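Local coordinates for nonsense-mediated mRNA decay protein 2 (Saccharomyces cerevisiae, PDB 4LUN), which takes part in the nonsense-mediated decay of mRNAs carrying premature stop codons and binds the helicase Upf1 through its C-terminus, the present piece being its N-terminal MIF4G domain, at residues N13-W17 and V153-R157; S110-G114 and D161-A167; L117-E121 and P169-Q173. All blocks are in the same frame, centred on the assembly; numbering follows the deposited sequence. Where two conformers were deposited one is given.

Interaction 1 of 3, residues N13-W17 and V153-R157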
loop_
_atom_site.group_PDB
_atom_site.type_symbol
_atom_site.label_atom_id
_atom_site.label_comp_id
_atom_site.label_asym_id
_atom_site.label_seq_id
_atom_site.Cartn_x
_atom_site.Cartn_y
_atom_site.Cartn_z
ATOM N N ASN A 13 -3.450 -11.804 -17.721
ATOM C CA ASN A 13 -4.228 -10.641 -17.332
ATOM C C ASN A 13 -4.148 -9.539 -18.381
ATOM O O ASN A 13 -5.086 -8.770 -18.561
ATOM C CB ASN A 13 -3.786 -10.148 -15.945
ATOM C CG ASN A 13 -4.196 -11.106 -14.841
ATOM O OD1 ASN A 13 -5.201 -11.807 -14.968
ATOM N ND2 ASN A 13 -3.425 -11.147 -13.753
ATOM N N THR A 14 -3.017 -9.472 -19.078
ATOM C CA THR A 14 -2.832 -8.458 -20.103
ATOM C C THR A 14 -3.697 -8.823 -21.314
ATOM O O THR A 14 -4.341 -7.967 -21.920
ATOM C CB THR A 14 -1.351 -8.334 -20.506
ATOM O OG1 THR A 14 -0.578 -7.866 -19.384
ATOM C CG2 THR A 14 -1.193 -7.360 -21.669
ATOM N N ARG A 15 -3.737 -10.107 -21.641
ATOM C CA ARG A 15 -4.605 -10.572 -22.724
ATOM C C ARG A 15 -6.077 -10.307 -22.422
ATOM O O ARG A 15 -6.832 -9.887 -23.301
ATOM C CB ARG A 15 -4.357 -12.053 -23.021
ATOM C CG ARG A 15 -2.991 -12.301 -23.647
ATOM C CD ARG A 15 -2.977 -13.547 -24.501
ATOM N NE ARG A 15 -2.965 -14.771 -23.709
ATOM C CZ ARG A 15 -3.816 -15.778 -23.877
ATOM N NH1 ARG A 15 -4.760 -15.706 -24.805
ATOM N NH2 ARG A 15 -3.723 -16.857 -23.112
ATOM N N ALA A 16 -6.485 -10.521 -21.172
ATOM C CA ALA A 16 -7.856 -10.231 -20.773
ATOM C C ALA A 16 -8.179 -8.743 -20.902
ATOM O O ALA A 16 -9.263 -8.385 -21.366
ATOM C CB ALA A 16 -8.139 -10.730 -19.351
ATOM N N TRP A 17 -7.245 -7.879 -20.504
ATOM C CA TRP A 17 -7.439 -6.449 -20.687
ATOM C C TRP A 17 -7.576 -6.146 -22.176
ATOM O O TRP A 17 -8.266 -5.207 -22.560
ATOM C CB TRP A 17 -6.291 -5.636 -20.090
ATOM C CG TRP A 17 -6.504 -5.208 -18.651
ATOM C CD1 TRP A 17 -5.696 -5.493 -17.587
ATOM C CD2 TRP A 17 -7.576 -4.394 -18.135
ATOM N NE1 TRP A 17 -6.204 -4.927 -16.444
ATOM C CE2 TRP A 17 -7.345 -4.248 -16.748
ATOM C CE3 TRP A 17 -8.700 -3.790 -18.708
ATOM C CZ2 TRP A 17 -8.214 -3.515 -15.925
ATOM C CZ3 TRP A 17 -9.559 -3.064 -17.884
ATOM C CH2 TRP A 17 -9.309 -2.935 -16.508
ATOM N N VAL A 153 0.872 -8.165 -11.321
ATOM C CA VAL A 153 0.312 -9.191 -12.208
ATOM C C VAL A 153 -0.600 -8.616 -13.289
ATOM O O VAL A 153 -1.276 -9.355 -13.990
ATOM C CB VAL A 153 -0.379 -10.361 -11.440
ATOM C CG1 VAL A 153 0.636 -11.075 -10.556
ATOM C CG2 VAL A 153 -1.570 -9.862 -10.630
ATOM N N GLY A 154 -0.604 -7.298 -13.444
ATOM C CA GLY A 154 -1.300 -6.694 -14.565
ATOM C C GLY A 154 -2.805 -6.565 -14.426
ATOM O O GLY A 154 -3.512 -6.342 -15.411
ATOM N N VAL A 155 -3.309 -6.680 -13.204
ATOM C CA VAL A 155 -4.737 -6.482 -12.978
ATOM C C VAL A 155 -5.046 -4.997 -12.795
ATOM O O VAL A 155 -5.887 -4.427 -13.502
ATOM C CB VAL A 155 -5.214 -7.280 -11.752
ATOM C CG1 VAL A 155 -6.672 -6.951 -11.437
ATOM C CG2 VAL A 155 -5.052 -8.768 -12.013
ATOM N N PHE A 156 -4.357 -4.382 -11.838
ATOM C CA PHE A 156 -4.500 -2.962 -11.526
ATOM C C PHE A 156 -3.356 -2.185 -12.161
ATOM O O PHE A 156 -2.264 -2.155 -11.603
ATOM C CB PHE A 156 -4.384 -2.751 -10.020
ATOM C CG PHE A 156 -5.587 -3.175 -9.221
ATOM C CD1 PHE A 156 -6.791 -3.498 -9.824
ATOM C CD2 PHE A 156 -5.506 -3.213 -7.834
ATOM C CE1 PHE A 156 -7.889 -3.870 -9.062
ATOM C CE2 PHE A 156 -6.599 -3.582 -7.062
ATOM C CZ PHE A 156 -7.798 -3.909 -7.678
ATOM N N ARG A 157 -3.593 -1.524 -13.287
ATOM C CA ARG A 157 -2.492 -0.938 -14.044
ATOM C C ARG A 157 -2.437 0.576 -14.058
ATOM O O ARG A 157 -1.375 1.160 -13.856
ATOM C CB ARG A 157 -2.543 -1.419 -15.499
ATOM C CG ARG A 157 -2.806 -2.910 -15.631
ATOM C CD ARG A 157 -2.732 -3.348 -17.096
ATOM N NE ARG A 157 -3.810 -2.791 -17.911
ATOM C CZ ARG A 157 -3.906 -2.971 -19.225
ATOM N NH1 ARG A 157 -2.993 -3.692 -19.863
ATOM N NH2 ARG A 157 -4.905 -2.430 -19.906
HETATM O O HOH W 1 -0.453 -5.122 -19.128
#

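Interaction 2 of 3, residues S110-G114 and D161-A167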
loop_
_atom_site.group_PDB
_atom_site.type_symbol
_atom_site.label_atom_id
_atom_site.label_comp_id
_atom_site.label_asym_id
_atom_site.label_seq_id
_atom_site.Cartn_x
_atom_site.Cartn_y
_atom_site.Cartn_z
ATOM N N SER A 110 -12.560 -2.656 -13.666
ATOM C CA SER A 110 -12.722 -1.201 -13.613
ATOM C C SER A 110 -13.447 -0.701 -12.358
ATOM O O SER A 110 -12.880 0.109 -11.601
ATOM C CB SER A 110 -13.339 -0.637 -14.909
ATOM O OG SER A 110 -13.729 0.717 -14.744
ATOM N N PRO A 111 -14.681 -1.181 -12.099
ATOM C CA PRO A 111 -15.322 -0.694 -10.870
ATOM C C PRO A 111 -14.624 -1.166 -9.584
ATOM O O PRO A 111 -14.650 -0.445 -8.581
ATOM C CB PRO A 111 -16.748 -1.257 -10.961
ATOM C CG PRO A 111 -16.654 -2.413 -11.905
ATOM C CD PRO A 111 -15.565 -2.070 -12.877
ATOM N N LEU A 112 -14.001 -2.341 -9.613
ATOM C CA LEU A 112 -13.257 -2.822 -8.459
ATOM C C LEU A 112 -12.086 -1.885 -8.173
ATOM O O LEU A 112 -11.879 -1.474 -7.035
ATOM C CB LEU A 112 -12.728 -4.242 -8.683
ATOM C CG LEU A 112 -11.719 -4.725 -7.623
ATOM C CD1 LEU A 112 -12.358 -4.823 -6.255
ATOM C CD2 LEU A 112 -11.066 -6.046 -8.001
ATOM N N LEU A 113 -11.331 -1.541 -9.211
ATOM C CA LEU A 113 -10.164 -0.683 -9.011
ATOM C C LEU A 113 -10.573 0.683 -8.483
ATOM O O LEU A 113 -9.941 1.223 -7.569
ATOM C CB LEU A 113 -9.381 -0.534 -10.315
ATOM C CG LEU A 113 -8.244 0.488 -10.298
ATOM C CD1 LEU A 113 -7.220 0.106 -9.240
ATOM C CD2 LEU A 113 -7.580 0.574 -11.659
ATOM N N GLY A 114 -11.627 1.247 -9.066
ATOM C CA GLY A 114 -12.087 2.562 -8.658
ATOM C C GLY A 114 -12.504 2.602 -7.202
ATOM O O GLY A 114 -12.211 3.567 -6.492
ATOM N N ASP A 161 -7.652 2.655 -17.316
ATOM C CA ASP A 161 -8.471 1.454 -17.457
ATOM C C ASP A 161 -9.850 1.634 -16.845
ATOM O O ASP A 161 -10.744 0.810 -17.055
ATOM C CB ASP A 161 -7.819 0.254 -16.764
ATOM C CG ASP A 161 -6.621 -0.291 -17.516
ATOM O OD1 ASP A 161 -5.753 -0.893 -16.852
ATOM O OD2 ASP A 161 -6.544 -0.138 -18.755
ATOM N N ILE A 162 -10.020 2.687 -16.057
ATOM C CA ILE A 162 -11.289 2.898 -15.371
ATOM C C ILE A 162 -12.260 3.609 -16.306
ATOM O O ILE A 162 -11.888 4.566 -16.986
ATOM C CB ILE A 162 -11.104 3.685 -14.061
ATOM C CG1 ILE A 162 -10.050 2.998 -13.193
ATOM C CG2 ILE A 162 -12.415 3.793 -13.311
ATOM C CD1 ILE A 162 -9.792 3.675 -11.858
ATOM N N GLU A 163 -13.493 3.115 -16.369
ATOM C CA GLU A 163 -14.520 3.764 -17.175
ATOM C C GLU A 163 -14.894 5.097 -16.555
ATOM O O GLU A 163 -14.849 5.254 -15.336
ATOM C CB GLU A 163 -15.773 2.896 -17.267
ATOM C CG GLU A 163 -15.916 2.143 -18.570
ATOM C CD GLU A 163 -15.186 0.822 -18.548
ATOM O OE1 GLU A 163 -15.811 -0.187 -18.158
ATOM O OE2 GLU A 163 -13.992 0.791 -18.917
ATOM N N SER A 164 -15.280 6.049 -17.398
ATOM C CA SER A 164 -15.769 7.339 -16.927
ATOM C C SER A 164 -16.943 7.126 -15.976
ATOM O O SER A 164 -17.129 7.873 -15.014
ATOM C CB SER A 164 -16.213 8.199 -18.112
ATOM O OG SER A 164 -15.735 7.676 -19.341
ATOM N N LYS A 165 -17.719 6.083 -16.256
ATOM C CA LYS A 165 -18.877 5.706 -15.453
ATOM C C LYS A 165 -18.477 5.366 -14.018
ATOM O O LYS A 165 -19.225 5.622 -13.072
ATOM C CB LYS A 165 -19.581 4.505 -16.104
ATOM C CG LYS A 165 -20.894 4.074 -15.454
ATOM C CD LYS A 165 -22.102 4.554 -16.257
ATOM C CE LYS A 165 -23.406 3.924 -15.762
ATOM N NZ LYS A 165 -23.744 2.643 -16.455
ATOM N N ASP A 166 -17.287 4.794 -13.861
ATOM C CA ASP A 166 -16.832 4.333 -12.555
ATOM C C ASP A 166 -16.068 5.421 -11.802
ATOM O O ASP A 166 -15.096 5.983 -12.309
ATOM C CB ASP A 166 -15.975 3.077 -12.704
ATOM C CG ASP A 166 -16.752 1.915 -13.282
ATOM O OD1 ASP A 166 -17.915 1.715 -12.873
ATOM O OD2 ASP A 166 -16.203 1.209 -14.155
ATOM N N ALA A 167 -16.517 5.702 -10.585
ATOM C CA ALA A 167 -15.968 6.790 -9.792
ATOM C C ALA A 167 -14.567 6.482 -9.289
ATOM O O ALA A 167 -14.241 5.341 -8.966
ATOM C CB ALA A 167 -16.891 7.115 -8.619
#

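Interaction 3 of 3, residues L117-E121 and P169-Q173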
loop_
_atom_site.group_PDB
_atom_site.type_symbol
_atom_site.label_atom_id
_atom_site.label_comp_id
_atom_site.label_asym_id
_atom_site.label_seq_id
_atom_site.Cartn_x
_atom_site.Cartn_y
_atom_site.Cartn_z
ATOM N N LEU A 117 -9.349 2.048 -4.781
ATOM C CA LEU A 117 -8.470 3.213 -4.656
ATOM C C LEU A 117 -8.942 4.198 -3.589
ATOM O O LEU A 117 -8.163 5.041 -3.119
ATOM C CB LEU A 117 -8.327 3.919 -6.010
ATOM C CG LEU A 117 -7.468 3.196 -7.051
ATOM C CD1 LEU A 117 -7.657 3.818 -8.446
ATOM C CD2 LEU A 117 -5.991 3.264 -6.629
ATOM N N GLN A 118 -10.221 4.103 -3.218
ATOM C CA GLN A 118 -10.758 4.968 -2.169
ATOM C C GLN A 118 -10.026 4.718 -0.852
ATOM O O GLN A 118 -9.977 5.590 0.017
ATOM C CB GLN A 118 -12.262 4.741 -2.004
ATOM C CG GLN A 118 -12.941 5.640 -0.980
ATOM C CD GLN A 118 -12.797 7.121 -1.291
ATOM O OE1 GLN A 118 -12.884 7.538 -2.445
ATOM N NE2 GLN A 118 -12.578 7.926 -0.253
ATOM N N ALA A 119 -9.409 3.542 -0.726
ATOM C CA ALA A 119 -8.674 3.186 0.495
ATOM C C ALA A 119 -7.453 4.073 0.738
ATOM O O ALA A 119 -6.896 4.124 1.849
ATOM C CB ALA A 119 -8.252 1.730 0.439
ATOM N N PHE A 120 -7.035 4.782 -0.311
ATOM C CA PHE A 120 -5.838 5.592 -0.263
ATOM C C PHE A 120 -6.115 7.084 -0.114
ATOM O O PHE A 120 -5.190 7.874 0.016
ATOM C CB PHE A 120 -4.986 5.321 -1.518
ATOM C CG PHE A 120 -4.558 3.890 -1.635
ATOM C CD1 PHE A 120 -3.906 3.274 -0.573
ATOM C CD2 PHE A 120 -4.831 3.159 -2.771
ATOM C CE1 PHE A 120 -3.523 1.948 -0.647
ATOM C CE2 PHE A 120 -4.461 1.821 -2.863
ATOM C CZ PHE A 120 -3.800 1.215 -1.792
ATOM N N GLU A 121 -7.387 7.475 -0.126
ATOM C CA GLU A 121 -7.707 8.882 0.111
ATOM C C GLU A 121 -7.370 9.203 1.569
ATOM O O GLU A 121 -7.793 8.486 2.481
ATOM C CB GLU A 121 -9.193 9.132 -0.180
ATOM C CG GLU A 121 -9.650 10.592 0.019
ATOM C CD GLU A 121 -9.311 11.508 -1.152
ATOM O OE1 GLU A 121 -9.509 11.093 -2.312
ATOM O OE2 GLU A 121 -8.862 12.655 -0.917
ATOM N N PRO A 169 -11.361 8.186 -6.584
ATOM C CA PRO A 169 -11.255 9.064 -5.410
ATOM C C PRO A 169 -10.895 10.491 -5.788
ATOM O O PRO A 169 -10.259 10.722 -6.819
ATOM C CB PRO A 169 -10.093 8.458 -4.609
ATOM C CG PRO A 169 -9.926 7.081 -5.138
ATOM C CD PRO A 169 -10.386 7.081 -6.546
ATOM N N ASN A 170 -11.267 11.436 -4.930
ATOM C CA ASN A 170 -10.977 12.848 -5.175
ATOM C C ASN A 170 -9.513 13.135 -5.492
ATOM O O ASN A 170 -9.211 13.941 -6.375
ATOM C CB ASN A 170 -11.409 13.712 -3.985
ATOM C CG ASN A 170 -12.913 13.827 -3.861
ATOM O OD1 ASN A 170 -13.658 12.978 -4.345
ATOM N ND2 ASN A 170 -13.369 14.888 -3.200
ATOM N N PHE A 171 -8.600 12.478 -4.784
ATOM C CA PHE A 171 -7.183 12.811 -4.921
ATOM C C PHE A 171 -6.592 12.399 -6.265
ATOM O O PHE A 171 -5.503 12.823 -6.617
ATOM C CB PHE A 171 -6.356 12.257 -3.747
ATOM C CG PHE A 171 -5.945 10.809 -3.891
ATOM C CD1 PHE A 171 -4.682 10.483 -4.364
ATOM C CD2 PHE A 171 -6.783 9.788 -3.472
ATOM C CE1 PHE A 171 -4.287 9.164 -4.468
ATOM C CE2 PHE A 171 -6.396 8.465 -3.581
ATOM C CZ PHE A 171 -5.148 8.153 -4.078
ATOM N N LEU A 172 -7.330 11.580 -7.008
ATOM C CA LEU A 172 -6.851 11.102 -8.305
ATOM C C LEU A 172 -7.624 11.736 -9.454
ATOM O O LEU A 172 -7.428 11.362 -10.606
ATOM C CB LEU A 172 -6.993 9.581 -8.394
ATOM C CG LEU A 172 -6.113 8.786 -7.430
ATOM C CD1 LEU A 172 -6.546 7.342 -7.397
ATOM C CD2 LEU A 172 -4.658 8.885 -7.871
ATOM N N GLN A 173 -8.513 12.676 -9.141
ATOM C CA GLN A 173 -9.392 13.250 -10.166
ATOM C C GLN A 173 -8.761 14.426 -10.892
ATOM O O GLN A 173 -7.788 15.016 -10.415
ATOM C CB GLN A 173 -10.720 13.697 -9.551
ATOM C CG GLN A 173 -11.667 12.557 -9.185
ATOM C CD GLN A 173 -12.940 13.052 -8.526
ATOM O OE1 GLN A 173 -13.207 14.255 -8.489
ATOM N NE2 GLN A 173 -13.732 12.124 -7.994
HETATM O O HOH W 2 -12.674 10.489 -2.505
#

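Interaction 1 of 3, residues N13-W17 and V153-R157
Trp17 and Arg157 form a parallel stack: the guanidinium lies over one face of the indole with the two planes only 2° apart, and Arg157 CZ sits 3.8 Å from the centroid of the five-membered ring of Trp17, a cation-pi stack. The group is shifted toward the rim of the indole, with Arg157 NE above Trp17 CD1 and Arg157 NH2 near Trp17 CG and CB. The bend of the arginine chain at chi3 (-67°) folds the guanidinium back along the ring, the two side chains running past each other in opposite directions. A salt bridge from Arg157 NE to Asp161 fixes the rotation of the group, and a water in the guanidinium plane joins Arg157 NH1 to Thr14 OG1, which is also bonded to the carbonyl of His10.

The edge of the same indole is used as well. Trp17 NE1 donates to Val155 O (3.0 Å) with the acceptor in the ring plane, and Gly154 O lies by the same edge, 3.2 Å from Trp17 CD1. These carbonyls are presented by a Schellman motif that ends helix 130-152, in which Gly154, with positive phi, is the C-prime residue.

One turn back on helix 3-17, Asn13 points its amide at this helix end. With CG anti to its own carbonyl carbon, Asn13 ND2 reaches Val153 O at 2.8 Å along a nearly straight bond (166°), arriving from above the carbonyl plane. Val155 CG2 packs 3.4 Å from Asn13 ND2, while Ser98 and Gln102 of helix 87-104 bond to the amide's nitrogen and oxygen respectively.

Interaction 2 of 3, residues S110-G114 and D161-A167
The hydroxyl of Ser110 meets the loop 161-167 through two hydrogen bonds. Ser110 OG donates to Asp166 OD2 at 2.6 Å, reaching that oxygen on its anti side and 17° out of the carboxylate plane, and accepts from Glu163 N at 2.9 Å with an almost straight approach (167°). The hydroxyl is turned anti to the serine nitrogen (chi1 168°), which directs it outward from the helix into the loop.

Beside this polar pair, the Asp166 carboxylate lies obliquely across the Pro111 ring, with Asp166 OD1 3.7 Å from Pro111 CB. On the other flank Ile162 crosses Leu113 at about a right angle, Ile162 CG1 packing 3.8 Å from Leu113 CD2. Gly114 brings the backbones close: Gly114 CA lies 3.5 Å from Ala167 O in a CA-H...O contact, and a side chain at this position would probably run into that carbonyl.

What places both partners of the serine is a type I beta turn from Glu163 to Asp166, closed by Asp166 N bonding to Glu163 O. Because one hydroxyl donates to one end of the turn and accepts from the other, it ties the turn to helix 106-116, and the nearby carboxylate is likely to polarise the hydroxyl, making it a stronger acceptor for the amide.

Interaction 3 of 3, residues L117-E121 and P169-Q173
Leu117 packs against both Pro169 and Leu172 at the apolar centre of this contact. Leu117 CB rests 3.6 Å from Pro169 CG, while Leu117 CD1 touches Leu172 CD1 at 3.8 Å, the two leucine side chains crossing at about a right angle. Phe171 extends the apolar surface: Phe171 CZ lies 3.8 Å from Phe120 CB, and its own neighbour Leu172 places CG over one face of the ring. The Phe171 side chain takes a less usual first torsion, CG lying between the backbone N and the carbonyl carbon (chi1 83°), which swings the ring back toward 117-121 and sets its edge toward Leu117 O and Glu121 OE1.

Glu121 forms the polar border. Bent at chi2 (80°), its chain curls toward the 3-10 segment 170-172, where Glu121 OE1 accepts a hydrogen bond from Phe171 N at 3.0 Å through its syn lone pair. Glu121 OE1 also stands 3.2 Å from Phe171 CD2, near the ring plane, with the carboxylate steeply inclined to the ring. An alanine here would remove that acceptor, and Phe171 N would probably lose its mate while the ring edge lost the carboxylate beside it. Farther out, a water joins Gln118 OE1 to Asn170 N.

Helix 130-152 and helix 182-190 lie behind the apolar centre, with Phe147 and Ile186 against Leu117. Two connecting segments thus pack on each other beside these two helices, an arrangement in keeping with the HEAT-repeat, all-helical architecture of a MIF4G domain.

In the fold
The three contacts follow one another along the long connection between helix 130-152 and helix 182-190, which supplies 153-157, 161-167 and 169-173 in turn. Their partners come in the same order from earlier in the chain: helix 3-17, helix 106-116 and the loop after it. Interaction 2 lies in the middle, its centre about 14 Å from that of interaction 1 and about 12 Å from that of interaction 3; the centres of the outer two are about 21 Å apart. Trp17 packs on Asp161 and Phe156 on Leu113, while Ile162 meets Leu117, making the series continuous. The connection is thereby fastened along the all-helical MIF4G domain, with the N-terminal helix joined to one end.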